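Local coordinates for DotU family type IV/VI secretion system protein (Acinetobacter baumannii, PDB 6Y4R) that forms the cytoplasmic domain of TssL, a key component of the type VI secretion system, which probably helps Acinetobacter baumannii deliver effector proteins, at residues 99-111 / 125-137. Sequence-based numbering, arbitrary orientation.
Sequences LAGYQFFEILEQL and FHYCLLLGFQGKY
The ring of Phe104 lies between two other phenylalanine rings. Phe133 stacks face to face on one side, with centroids 4.2 Å apart. Phe125 covers the opposite face obliquely, its CD2 over the centre of the ring. Cys128 CB meets the edge. With CG anti to the backbone N (chi1 174°), Phe104 reaches across between these partners. The edge of Tyr137 points at one face of the Phe105 ring, with planes at 72°, and Tyr137 CD1 comes 3.3 Å from Phe105 CZ. Phe104 CD1 lies over the opposite face of Phe105. Gln134 O lies at the edge of the Phe105 ring, in its plane. The five rings form one aromatic cluster. Phe125 is also a knob in a hole made by Phe104, Ile107, Leu108 and Leu111. Leu111 CD1 makes a CH-pi contact over the face of Phe125, 4.1 Å from the ring centroid.

Beyond the rings, the backbones come close, with Gly101 CA 3.8 Å from Gly135 CA. Lys136 N donates to Gly101 O at 3.0 Å; the donor stands above the carbonyl plane, and the bond is bent. The chain of Lys136 crosses the Tyr102 ring, placing CG over its face. A water links Tyr102 O to Lys136 NZ, weakly on the lysine side.

A Schellman motif with Gly132 as C-prime residue ends helix 119-130. The chain then turns back toward the start of helix 100-114. Glu68, from helix 52-71, accepts hydrogen bonds from Gln134 N and Gly135 N. Within the all-helical DotU-family domain, the N-to-C directions of helix segments 100-111 and 125-130 differ by 137°, and their axes approach to 11.5 Å. Helix 52-71 packs on Phe125 and Cys128, while helix 143-159 touches Phe105 and Tyr137.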
ATOM      1  N   LEU A  99      10.669  -8.144   2.791  1.00 29.71           N
ATOM      2  CA  LEU A  99       9.850  -9.343   2.665  1.00 31.35           C
ATOM      3  C   LEU A  99       8.395  -9.002   2.385  1.00 31.17           C
ATOM      4  O   LEU A  99       7.515  -9.848   2.575  1.00 33.88           O
ATOM      5  CB  LEU A  99       9.953 -10.201   3.928  1.00 30.91           C
ATOM      6  CG  LEU A  99      11.310 -10.735   4.394  1.00 29.24           C
ATOM      7  CD1 LEU A  99      11.125 -11.455   5.710  1.00 30.15           C
ATOM      8  CD2 LEU A  99      11.976 -11.632   3.366  1.00 30.27           C
ATOM      9  N   ALA A 100       8.130  -7.763   1.968  1.00 35.80           N
ATOM     10  CA  ALA A 100       6.762  -7.297   1.773  1.00 34.27           C
ATOM     11  C   ALA A 100       6.001  -8.128   0.741  1.00 35.57           C
ATOM     12  O   ALA A 100       4.785  -8.313   0.874  1.00 39.87           O
ATOM     13  CB  ALA A 100       6.793  -5.827   1.360  1.00 34.45           C
ATOM     14  N   GLY A 101       6.684  -8.616  -0.300  1.00 31.42           N
ATOM     15  CA  GLY A 101       6.024  -9.462  -1.283  1.00 28.13           C
ATOM     16  C   GLY A 101       5.329 -10.667  -0.671  1.00 34.42           C
ATOM     17  O   GLY A 101       4.282 -11.097  -1.152  1.00 43.91           O
ATOM     18  N   TYR A 102       5.893 -11.218   0.400  1.00 31.41           N
ATOM     19  CA  TYR A 102       5.301 -12.332   1.126  1.00 34.61           C
ATOM     20  C   TYR A 102       4.512 -11.894   2.348  1.00 37.34           C
ATOM     21  O   TYR A 102       3.421 -12.407   2.594  1.00 45.26           O
ATOM     22  CB  TYR A 102       6.395 -13.312   1.587  1.00 38.57           C
ATOM     23  CG  TYR A 102       7.091 -14.047   0.465  1.00 49.67           C
ATOM     24  CD1 TYR A 102       8.059 -13.422  -0.314  1.00 55.99           C
ATOM     25  CD2 TYR A 102       6.781 -15.371   0.187  1.00 57.14           C
ATOM     26  CE1 TYR A 102       8.687 -14.095  -1.347  1.00 62.03           C
ATOM     27  CE2 TYR A 102       7.403 -16.052  -0.836  1.00 62.98           C
ATOM     28  CZ  TYR A 102       8.352 -15.410  -1.600  1.00 65.52           C
ATOM     29  OH  TYR A 102       8.964 -16.099  -2.619  1.00 71.09           O
ATOM     30  N   GLN A 103       5.019 -10.928   3.099  1.00 35.67           N
ATOM     31  CA  GLN A 103       4.437 -10.619   4.393  1.00 31.18           C
ATOM     32  C   GLN A 103       3.178  -9.762   4.282  1.00 26.32           C
ATOM     33  O   GLN A 103       2.337  -9.793   5.186  1.00 27.94           O
ATOM     34  CB  GLN A 103       5.503  -9.963   5.266  1.00 30.43           C
ATOM     35  CG  GLN A 103       5.041  -9.607   6.638  1.00 36.97           C
ATOM     36  CD  GLN A 103       6.196  -9.395   7.548  1.00 50.18           C
ATOM     37  OE1 GLN A 103       6.121  -8.619   8.499  1.00 58.09           O
ATOM     38  NE2 GLN A 103       7.287 -10.098   7.276  1.00 55.09           N
ATOM     39  N   PHE A 104       3.011  -9.029   3.184  1.00 27.38           N
ATOM     40  CA  PHE A 104       1.733  -8.372   2.912  1.00 31.98           C
ATOM     41  C   PHE A 104       0.597  -9.393   2.925  1.00 36.15           C
ATOM     42  O   PHE A 104      -0.516  -9.097   3.384  1.00 34.89           O
ATOM     43  CB  PHE A 104       1.837  -7.639   1.564  1.00 28.63           C
ATOM     44  CG  PHE A 104       0.560  -7.007   1.059  1.00 27.29           C
ATOM     45  CD1 PHE A 104      -0.511  -7.778   0.598  1.00 31.03           C
ATOM     46  CD2 PHE A 104       0.459  -5.622   0.976  1.00 28.04           C
ATOM     47  CE1 PHE A 104      -1.672  -7.178   0.101  1.00 23.16           C
ATOM     48  CE2 PHE A 104      -0.710  -5.012   0.470  1.00 27.12           C
ATOM     49  CZ  PHE A 104      -1.769  -5.800   0.039  1.00 23.89           C
ATOM     50  N   PHE A 105       0.864 -10.611   2.433  1.00 36.56           N
ATOM     51  CA  PHE A 105      -0.156 -11.648   2.338  1.00 25.78           C
ATOM     52  C   PHE A 105      -0.333 -12.436   3.623  1.00 35.48           C
ATOM     53  O   PHE A 105      -1.422 -12.975   3.836  1.00 26.83           O
ATOM     54  CB  PHE A 105       0.149 -12.557   1.142  1.00 26.58           C
ATOM     55  CG  PHE A 105      -0.012 -11.844  -0.202  1.00 37.97           C
ATOM     56  CD1 PHE A 105      -1.279 -11.469  -0.653  1.00 31.21           C
ATOM     57  CD2 PHE A 105       1.093 -11.508  -0.973  1.00 26.06           C
ATOM     58  CE1 PHE A 105      -1.447 -10.807  -1.854  1.00 33.30           C
ATOM     59  CE2 PHE A 105       0.933 -10.842  -2.170  1.00 41.68           C
ATOM     60  CZ  PHE A 105      -0.347 -10.487  -2.617  1.00 38.49           C
ATOM     61  N   GLU A 106       0.701 -12.521   4.474  1.00 37.71           N
ATOM     62  CA  GLU A 106       0.542 -13.054   5.829  1.00 31.03           C
ATOM     63  C   GLU A 106      -0.360 -12.155   6.665  1.00 32.86           C
ATOM     64  O   GLU A 106      -1.278 -12.632   7.337  1.00 39.96           O
ATOM     65  CB  GLU A 106       1.913 -13.183   6.486  1.00 27.86           C
ATOM     66  CG  GLU A 106       2.880 -13.975   5.652  1.00 28.58           C
ATOM     67  CD  GLU A 106       4.003 -14.606   6.467  1.00 59.39           C
ATOM     68  OE1 GLU A 106       4.533 -15.667   6.052  1.00 59.33           O
ATOM     69  OE2 GLU A 106       4.409 -14.013   7.495  1.00 49.71           O
ATOM     70  N   ILE A 107      -0.100 -10.840   6.630  1.00 31.25           N
ATOM     71  CA  ILE A 107      -0.930  -9.858   7.335  1.00 31.92           C
ATOM     72  C   ILE A 107      -2.353  -9.860   6.776  1.00 31.90           C
ATOM     73  O   ILE A 107      -3.339  -9.684   7.511  1.00 32.36           O
ATOM     74  CB  ILE A 107      -0.281  -8.457   7.273  1.00 27.60           C
ATOM     75  CG1 ILE A 107       1.155  -8.513   7.854  1.00 27.02           C
ATOM     76  CG2 ILE A 107      -1.163  -7.424   7.979  1.00 24.87           C
ATOM     77  CD1 ILE A 107       1.976  -7.238   7.741  1.00 24.82           C
ATOM     78  N   LEU A 108      -2.485 -10.059   5.471  1.00 34.95           N
ATOM     79  CA  LEU A 108      -3.820 -10.079   4.892  1.00 30.08           C
ATOM     80  C   LEU A 108      -4.614 -11.265   5.418  1.00 32.17           C
ATOM     81  O   LEU A 108      -5.791 -11.117   5.761  1.00 31.93           O
ATOM     82  CB  LEU A 108      -3.725 -10.116   3.364  1.00 25.03           C
ATOM     83  CG  LEU A 108      -5.017 -10.291   2.571  1.00 26.45           C
ATOM     84  CD1 LEU A 108      -5.790  -8.980   2.592  1.00 27.04           C
ATOM     85  CD2 LEU A 108      -4.705 -10.698   1.155  1.00 25.55           C
ATOM     86  N   GLU A 109      -3.956 -12.425   5.592  1.00 36.09           N
ATOM     87  CA  GLU A 109      -4.664 -13.607   6.086  1.00 27.75           C
ATOM     88  C   GLU A 109      -5.058 -13.450   7.549  1.00 35.54           C
ATOM     89  O   GLU A 109      -6.067 -14.024   7.989  1.00 38.70           O
ATOM     90  CB  GLU A 109      -3.803 -14.868   5.924  1.00 33.29           C
ATOM     91  CG  GLU A 109      -3.221 -15.140   4.544  1.00 38.41           C
ATOM     92  CD  GLU A 109      -4.258 -15.477   3.488  1.00 52.84           C
ATOM     93  OE1 GLU A 109      -5.443 -15.618   3.819  1.00 54.67           O
ATOM     94  OE2 GLU A 109      -3.894 -15.571   2.290  1.00 66.41           O
ATOM     95  N   GLN A 110      -4.263 -12.696   8.323  1.00 34.84           N
ATOM     96  CA  GLN A 110      -4.638 -12.384   9.699  1.00 37.88           C
ATOM     97  C   GLN A 110      -5.882 -11.505   9.752  1.00 41.49           C
ATOM     98  O   GLN A 110      -6.727 -11.684  10.639  1.00 38.31           O
ATOM     99  CB  GLN A 110      -3.491 -11.691  10.437  1.00 39.30           C
ATOM    100  CG  GLN A 110      -2.209 -12.488  10.536  1.00 47.97           C
ATOM    101  CD  GLN A 110      -1.098 -11.688  11.223  1.00 60.52           C
ATOM    102  OE1 GLN A 110      -0.241 -11.060  10.568  1.00 53.79           O
ATOM    103  NE2 GLN A 110      -1.109 -11.711  12.557  1.00 66.08           N
ATOM    104  N   LEU A 111      -6.008 -10.541   8.810  1.00 47.88           N
ATOM    105  CA  LEU A 111      -7.135  -9.605   8.822  1.00 26.97           C
ATOM    106  C   LEU A 111      -8.405 -10.223   8.271  1.00 27.37           C
ATOM    107  O   LEU A 111      -9.506  -9.878   8.722  1.00 31.16           O
ATOM    108  CB  LEU A 111      -6.838  -8.340   8.032  1.00 33.45           C
ATOM    109  CG  LEU A 111      -5.567  -7.579   8.274  1.00 31.22           C
ATOM    110  CD1 LEU A 111      -5.369  -6.490   7.159  1.00 24.93           C
ATOM    111  CD2 LEU A 111      -5.687  -7.047   9.688  1.00 30.77           C
ATOM    112  N   PHE A 125      -5.854  -3.132   2.636  1.00 26.97           N
ATOM    113  CA  PHE A 125      -5.090  -4.169   1.943  1.00 25.64           C
ATOM    114  C   PHE A 125      -5.762  -4.607   0.651  1.00 30.18           C
ATOM    115  O   PHE A 125      -5.066  -4.939  -0.315  1.00 33.55           O
ATOM    116  CB  PHE A 125      -4.875  -5.389   2.829  1.00 25.29           C
ATOM    117  CG  PHE A 125      -3.667  -5.295   3.723  1.00 26.98           C
ATOM    118  CD1 PHE A 125      -3.599  -4.353   4.727  1.00 29.99           C
ATOM    119  CD2 PHE A 125      -2.587  -6.154   3.548  1.00 28.16           C
ATOM    120  CE1 PHE A 125      -2.481  -4.286   5.550  1.00 30.59           C
ATOM    121  CE2 PHE A 125      -1.478  -6.072   4.356  1.00 23.13           C
ATOM    122  CZ  PHE A 125      -1.430  -5.143   5.359  1.00 23.20           C
ATOM    123  N   HIS A 126      -7.103  -4.630   0.615  1.00 32.65           N
ATOM    124  CA  HIS A 126      -7.825  -4.917  -0.625  1.00 31.35           C
ATOM    125  C   HIS A 126      -7.609  -3.819  -1.658  1.00 32.37           C
ATOM    126  O   HIS A 126      -7.387  -4.103  -2.843  1.00 40.15           O
ATOM    127  CB  HIS A 126      -9.318  -5.087  -0.320  1.00 30.13           C
ATOM    128  CG  HIS A 126     -10.191  -5.228  -1.531  1.00 27.91           C
ATOM    129  ND1 HIS A 126     -11.064  -4.241  -1.930  1.00 29.19           N
ATOM    130  CD2 HIS A 126     -10.363  -6.255  -2.400  1.00 30.71           C
ATOM    131  CE1 HIS A 126     -11.725  -4.647  -3.005  1.00 31.93           C
ATOM    132  NE2 HIS A 126     -11.314  -5.864  -3.315  1.00 27.64           N
ATOM    133  N   TYR A 127      -7.654  -2.559  -1.225  1.00 26.14           N
ATOM    134  CA  TYR A 127      -7.495  -1.431  -2.143  1.00 27.96           C
ATOM    135  C   TYR A 127      -6.084  -1.335  -2.711  1.00 23.40           C
ATOM    136  O   TYR A 127      -5.909  -0.896  -3.849  1.00 35.32           O
ATOM    137  CB  TYR A 127      -7.897  -0.138  -1.430  1.00 27.12           C
ATOM    138  CG  TYR A 127      -8.094   1.022  -2.357  1.00 30.96           C
ATOM    139  CD1 TYR A 127      -9.078   0.992  -3.325  1.00 38.18           C
ATOM    140  CD2 TYR A 127      -7.341   2.171  -2.224  1.00 37.32           C
ATOM    141  CE1 TYR A 127      -9.266   2.066  -4.187  1.00 48.37           C
ATOM    142  CE2 TYR A 127      -7.526   3.259  -3.073  1.00 43.42           C
ATOM    143  CZ  TYR A 127      -8.491   3.199  -4.049  1.00 49.93           C
ATOM    144  OH  TYR A 127      -8.687   4.267  -4.893  1.00 57.89           O
ATOM    145  N   CYS A 128      -5.069  -1.721  -1.946  1.00 24.47           N
ATOM    146  CA  CYS A 128      -3.731  -1.828  -2.515  1.00 27.49           C
ATOM    147  C   CYS A 128      -3.687  -2.927  -3.574  1.00 33.72           C
ATOM    148  O   CYS A 128      -2.935  -2.831  -4.551  1.00 35.25           O
ATOM    149  CB  CYS A 128      -2.723  -2.100  -1.406  1.00 29.08           C
ATOM    150  SG  CYS A 128      -2.580  -0.721  -0.242  1.00 34.00           S
ATOM    151  N   LEU A 129      -4.459  -4.003  -3.380  1.00 34.62           N
ATOM    152  CA  LEU A 129      -4.516  -5.038  -4.407  1.00 34.97           C
ATOM    153  C   LEU A 129      -5.218  -4.545  -5.681  1.00 35.17           C
ATOM    154  O   LEU A 129      -4.741  -4.829  -6.787  1.00 24.90           O
ATOM    155  CB  LEU A 129      -5.194  -6.302  -3.851  1.00 36.23           C
ATOM    156  CG  LEU A 129      -4.413  -7.047  -2.753  1.00 34.57           C
ATOM    157  CD1 LEU A 129      -5.281  -8.016  -1.954  1.00 24.71           C
ATOM    158  CD2 LEU A 129      -3.235  -7.794  -3.369  1.00 31.07           C
ATOM    159  N   LEU A 130      -6.311  -3.758  -5.561  1.00 28.90           N
ATOM    160  CA  LEU A 130      -6.943  -3.204  -6.771  1.00 31.61           C
ATOM    161  C   LEU A 130      -6.088  -2.145  -7.466  1.00 36.03           C
ATOM    162  O   LEU A 130      -6.258  -1.946  -8.678  1.00 36.99           O
ATOM    163  CB  LEU A 130      -8.329  -2.586  -6.512  1.00 30.47           C
ATOM    164  CG  LEU A 130      -9.495  -3.271  -5.803  1.00 29.12           C
ATOM    165  CD1 LEU A 130     -10.593  -2.257  -5.429  1.00 27.01           C
ATOM    166  CD2 LEU A 130     -10.026  -4.315  -6.735  1.00 27.56           C
ATOM    167  N   LEU A 131      -5.172  -1.473  -6.757  1.00 24.16           N
ATOM    168  CA  LEU A 131      -4.281  -0.515  -7.402  1.00 28.61           C
ATOM    169  C   LEU A 131      -2.954  -1.132  -7.855  1.00 30.43           C
ATOM    170  O   LEU A 131      -1.962  -0.404  -8.021  1.00 34.95           O
ATOM    171  CB  LEU A 131      -4.009   0.693  -6.500  1.00 28.28           C
ATOM    172  CG  LEU A 131      -5.165   1.505  -5.925  1.00 31.63           C
ATOM    173  CD1 LEU A 131      -4.599   2.690  -5.089  1.00 27.94           C
ATOM    174  CD2 LEU A 131      -6.106   1.986  -7.039  1.00 38.59           C
ATOM    175  N   GLY A 132      -2.910  -2.450  -8.038  1.00 28.20           N
ATOM    176  CA  GLY A 132      -1.869  -3.099  -8.810  1.00 30.05           C
ATOM    177  C   GLY A 132      -0.821  -3.845  -8.022  1.00 29.44           C
ATOM    178  O   GLY A 132       0.060  -4.464  -8.633  1.00 32.97           O
ATOM    179  N   PHE A 133      -0.917  -3.864  -6.700  1.00 23.30           N
ATOM    180  CA  PHE A 133       0.068  -4.577  -5.913  1.00 23.09           C
ATOM    181  C   PHE A 133      -0.062  -6.074  -6.160  1.00 27.38           C
ATOM    182  O   PHE A 133      -1.152  -6.638  -6.064  1.00 24.41           O
ATOM    183  CB  PHE A 133      -0.091  -4.272  -4.423  1.00 31.61           C
ATOM    184  CG  PHE A 133       0.898  -5.012  -3.550  1.00 25.84           C
ATOM    185  CD1 PHE A 133       2.119  -4.439  -3.215  1.00 29.68           C
ATOM    186  CD2 PHE A 133       0.624  -6.287  -3.094  1.00 22.96           C
ATOM    187  CE1 PHE A 133       3.044  -5.122  -2.426  1.00 22.24           C
ATOM    188  CE2 PHE A 133       1.551  -6.970  -2.300  1.00 23.14           C
ATOM    189  CZ  PHE A 133       2.749  -6.382  -1.972  1.00 22.79           C
ATOM    190  N   GLN A 134       1.053  -6.701  -6.519  1.00 28.39           N
ATOM    191  CA  GLN A 134       1.146  -8.135  -6.763  1.00 26.88           C
ATOM    192  C   GLN A 134       2.011  -8.872  -5.758  1.00 31.68           C
ATOM    193  O   GLN A 134       1.656  -9.975  -5.332  1.00 32.89           O
ATOM    194  CB  GLN A 134       1.700  -8.378  -8.155  1.00 29.12           C
ATOM    195  CG  GLN A 134       0.996  -7.578  -9.183  1.00 29.31           C
ATOM    196  CD  GLN A 134       1.225  -8.117 -10.552  1.00 33.27           C
ATOM    197  OE1 GLN A 134       0.350  -7.996 -11.405  1.00 46.04           O
ATOM    198  NE2 GLN A 134       2.416  -8.661 -10.797  1.00 29.22           N
ATOM    199  N   GLY A 135       3.130  -8.278  -5.359  1.00 35.63           N
ATOM    200  CA  GLY A 135       4.023  -8.939  -4.426  1.00 33.51           C
ATOM    201  C   GLY A 135       4.515 -10.259  -4.967  1.00 26.68           C
ATOM    202  O   GLY A 135       5.046 -10.366  -6.076  1.00 30.85           O
ATOM    203  N   LYS A 136       4.342 -11.276  -4.141  1.00 35.61           N
ATOM    204  CA  LYS A 136       4.851 -12.609  -4.413  1.00 37.15           C
ATOM    205  C   LYS A 136       4.126 -13.306  -5.558  1.00 39.76           C
ATOM    206  O   LYS A 136       4.685 -14.231  -6.159  1.00 45.66           O
ATOM    207  CB  LYS A 136       4.790 -13.387  -3.098  1.00 38.38           C
ATOM    208  CG  LYS A 136       4.762 -14.871  -3.185  1.00 45.01           C
ATOM    209  CD  LYS A 136       4.025 -15.470  -1.987  1.00 43.03           C
ATOM    210  CE  LYS A 136       2.572 -15.010  -1.962  1.00 40.57           C
ATOM    211  NZ  LYS A 136       1.822 -15.619  -0.810  1.00 35.88           N
ATOM    212  N   TYR A 137       2.932 -12.835  -5.918  1.00 38.96           N
ATOM    213  CA  TYR A 137       2.140 -13.396  -7.003  1.00 32.46           C
ATOM    214  C   TYR A 137       2.622 -12.970  -8.380  1.00 41.83           C
ATOM    215  O   TYR A 137       2.081 -13.462  -9.378  1.00 49.23           O
ATOM    216  CB  TYR A 137       0.679 -12.989  -6.852  1.00 32.28           C
ATOM    217  CG  TYR A 137      -0.026 -13.705  -5.736  1.00 35.19           C
ATOM    218  CD1 TYR A 137       0.013 -13.212  -4.443  1.00 36.33           C
ATOM    219  CD2 TYR A 137      -0.725 -14.871  -5.969  1.00 31.45           C
ATOM    220  CE1 TYR A 137      -0.626 -13.858  -3.413  1.00 30.46           C
ATOM    221  CE2 TYR A 137      -1.368 -15.521  -4.945  1.00 32.96           C
ATOM    222  CZ  TYR A 137      -1.316 -15.004  -3.670  1.00 31.95           C
ATOM    223  OH  TYR A 137      -1.950 -15.627  -2.626  1.00 37.74           O
TER
HETATM  224  O   HOH W   1       2.933 -15.203   2.320  1.00 21.68           O